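Long-range contact in interferon-activable protein 202 (Mus musculus, PDB 4LNQ), which binds double-stranded DNA without sequence specificity and restrains inflammation by preventing activation of the AIM2 inflammasome: residues K49-D54 with I76-E81. Numbering follows the deposited sequence.
Sequences KVFNMD and ILEINE
Lys49 and Val50 pair with Glu78 and Ile79 in a parallel strand contact of an OB fold, within the first HIN-200 domain. It joins the end of strand 45-50 to strand 76-79, the parallel pairing in a sheet of otherwise antiparallel neighbours. Three backbone hydrogen bonds hold it. Lys49 N donates to Leu77 O at 2.8 Å. Lys49 O accepts from Ile79 N at 2.9 Å. Phe51 N closes the ladder on Ile79 O with a nearly straight bond (174°). Val50 and Ile79 lie on one face of the sheet, Lys49 and Glu78 on the other.

Glu78 is extended, with CG anti to the backbone N (chi1 156°). This brings Glu78 CG 4.0 Å from Phe51 CE2, and the carboxylate plane is turned 60° from the ring. Three N-H donors reach its carboxylate. Glu78 OE2 takes Asn80 ND2 at 2.7 Å on its anti side and also the backbone N of His3, while OE1 takes the backbone N of Met4; His3 and Met4 are both left from the expression tag. With an alanine here, Asn80 ND2 and the amides of His3 and Met4 would probably lose their acceptor, and the Phe51 ring would lose the CG that packs near it. The tag residue His3 stacks on that ring.

Lys49 runs extended to His189 and Ser172, which both bond NZ. Lys49 also lies beside His36, the site of TP53BP1 interaction. On the way, the Lys49 chain passes Ile76, its CE 4.2 Å from Ile76 CG2.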
# COMPACT_ATOMS: atom_id res chain seq x y z
N LYS A 49 15.90 -26.81 -11.44
CA LYS A 49 15.65 -26.61 -10.03
C LYS A 49 15.86 -27.95 -9.34
O LYS A 49 15.19 -28.93 -9.69
CB LYS A 49 14.23 -26.09 -9.78
CG LYS A 49 13.96 -24.66 -10.32
CD LYS A 49 12.52 -24.21 -10.04
CE LYS A 49 12.19 -22.87 -10.73
NZ LYS A 49 10.86 -22.35 -10.28
N VAL A 50 16.80 -27.99 -8.41
CA VAL A 50 17.17 -29.25 -7.74
C VAL A 50 16.71 -29.25 -6.29
O VAL A 50 17.08 -28.37 -5.53
CB VAL A 50 18.70 -29.47 -7.79
CG1 VAL A 50 19.05 -30.84 -7.19
CG2 VAL A 50 19.19 -29.39 -9.22
N PHE A 51 15.88 -30.23 -5.93
CA PHE A 51 15.30 -30.31 -4.59
C PHE A 51 15.85 -31.45 -3.74
O PHE A 51 15.45 -31.64 -2.60
CB PHE A 51 13.77 -30.43 -4.67
CG PHE A 51 13.12 -29.23 -5.28
CD1 PHE A 51 12.79 -28.14 -4.50
CD2 PHE A 51 12.89 -29.18 -6.65
CE1 PHE A 51 12.20 -27.01 -5.07
CE2 PHE A 51 12.31 -28.04 -7.23
CZ PHE A 51 11.96 -26.96 -6.42
N ASN A 52 16.76 -32.23 -4.32
CA ASN A 52 17.41 -33.33 -3.60
C ASN A 52 18.85 -32.94 -3.24
O ASN A 52 19.74 -32.98 -4.09
CB ASN A 52 17.37 -34.61 -4.47
CG ASN A 52 17.90 -35.85 -3.75
OD1 ASN A 52 17.95 -36.95 -4.33
ND2 ASN A 52 18.29 -35.69 -2.49
N MET A 53 19.08 -32.58 -1.98
CA MET A 53 20.43 -32.17 -1.56
C MET A 53 21.47 -33.31 -1.53
O MET A 53 22.66 -33.07 -1.33
CB MET A 53 20.41 -31.39 -0.23
CG MET A 53 19.62 -30.07 -0.28
SD MET A 53 20.15 -28.90 -1.58
CE MET A 53 19.10 -29.37 -2.95
N ASP A 54 21.02 -34.54 -1.77
CA ASP A 54 21.96 -35.64 -2.01
C ASP A 54 22.78 -35.40 -3.28
O ASP A 54 23.79 -36.06 -3.52
CB ASP A 54 21.21 -36.96 -2.21
CG ASP A 54 20.57 -37.47 -0.93
OD1 ASP A 54 20.83 -36.88 0.14
OD2 ASP A 54 19.84 -38.48 -1.00
N ILE A 76 11.81 -25.56 -18.05
CA ILE A 76 12.59 -25.52 -16.82
C ILE A 76 12.52 -26.92 -16.22
O ILE A 76 11.42 -27.45 -16.05
CB ILE A 76 12.00 -24.51 -15.80
CG1 ILE A 76 11.85 -23.12 -16.42
CG2 ILE A 76 12.84 -24.49 -14.51
CD1 ILE A 76 13.16 -22.50 -16.87
N LEU A 77 13.67 -27.53 -15.93
CA LEU A 77 13.65 -28.90 -15.40
C LEU A 77 13.56 -28.90 -13.88
O LEU A 77 14.05 -27.99 -13.22
CB LEU A 77 14.88 -29.68 -15.86
CG LEU A 77 15.12 -29.64 -17.36
CD1 LEU A 77 16.28 -30.57 -17.74
CD2 LEU A 77 13.82 -30.01 -18.09
N GLU A 78 12.88 -29.90 -13.33
CA GLU A 78 12.84 -30.06 -11.89
C GLU A 78 13.37 -31.44 -11.55
O GLU A 78 12.95 -32.44 -12.14
CB GLU A 78 11.40 -29.92 -11.34
CG GLU A 78 11.20 -30.64 -9.99
CD GLU A 78 9.82 -30.40 -9.40
OE1 GLU A 78 9.13 -29.45 -9.87
OE2 GLU A 78 9.42 -31.15 -8.48
N ILE A 79 14.30 -31.49 -10.60
CA ILE A 79 14.85 -32.75 -10.14
C ILE A 79 14.52 -32.89 -8.68
O ILE A 79 15.01 -32.15 -7.84
CB ILE A 79 16.37 -32.83 -10.34
CG1 ILE A 79 16.69 -32.78 -11.84
CG2 ILE A 79 16.93 -34.10 -9.69
CD1 ILE A 79 18.16 -32.84 -12.18
N ASN A 80 13.66 -33.85 -8.38
CA ASN A 80 13.28 -34.04 -7.00
C ASN A 80 13.56 -35.46 -6.54
O ASN A 80 14.27 -36.20 -7.21
CB ASN A 80 11.83 -33.60 -6.75
CG ASN A 80 10.80 -34.44 -7.50
OD1 ASN A 80 10.95 -35.66 -7.63
ND2 ASN A 80 9.75 -33.79 -7.98
N GLU A 81 13.02 -35.81 -5.38
CA GLU A 81 13.31 -37.08 -4.71
C GLU A 81 13.11 -38.32 -5.59
O GLU A 81 13.78 -39.34 -5.41
CB GLU A 81 12.44 -37.19 -3.46
CG GLU A 81 12.92 -38.22 -2.46
CD GLU A 81 14.18 -37.80 -1.73
OE1 GLU A 81 14.67 -36.66 -1.96
OE2 GLU A 81 14.69 -38.60 -0.92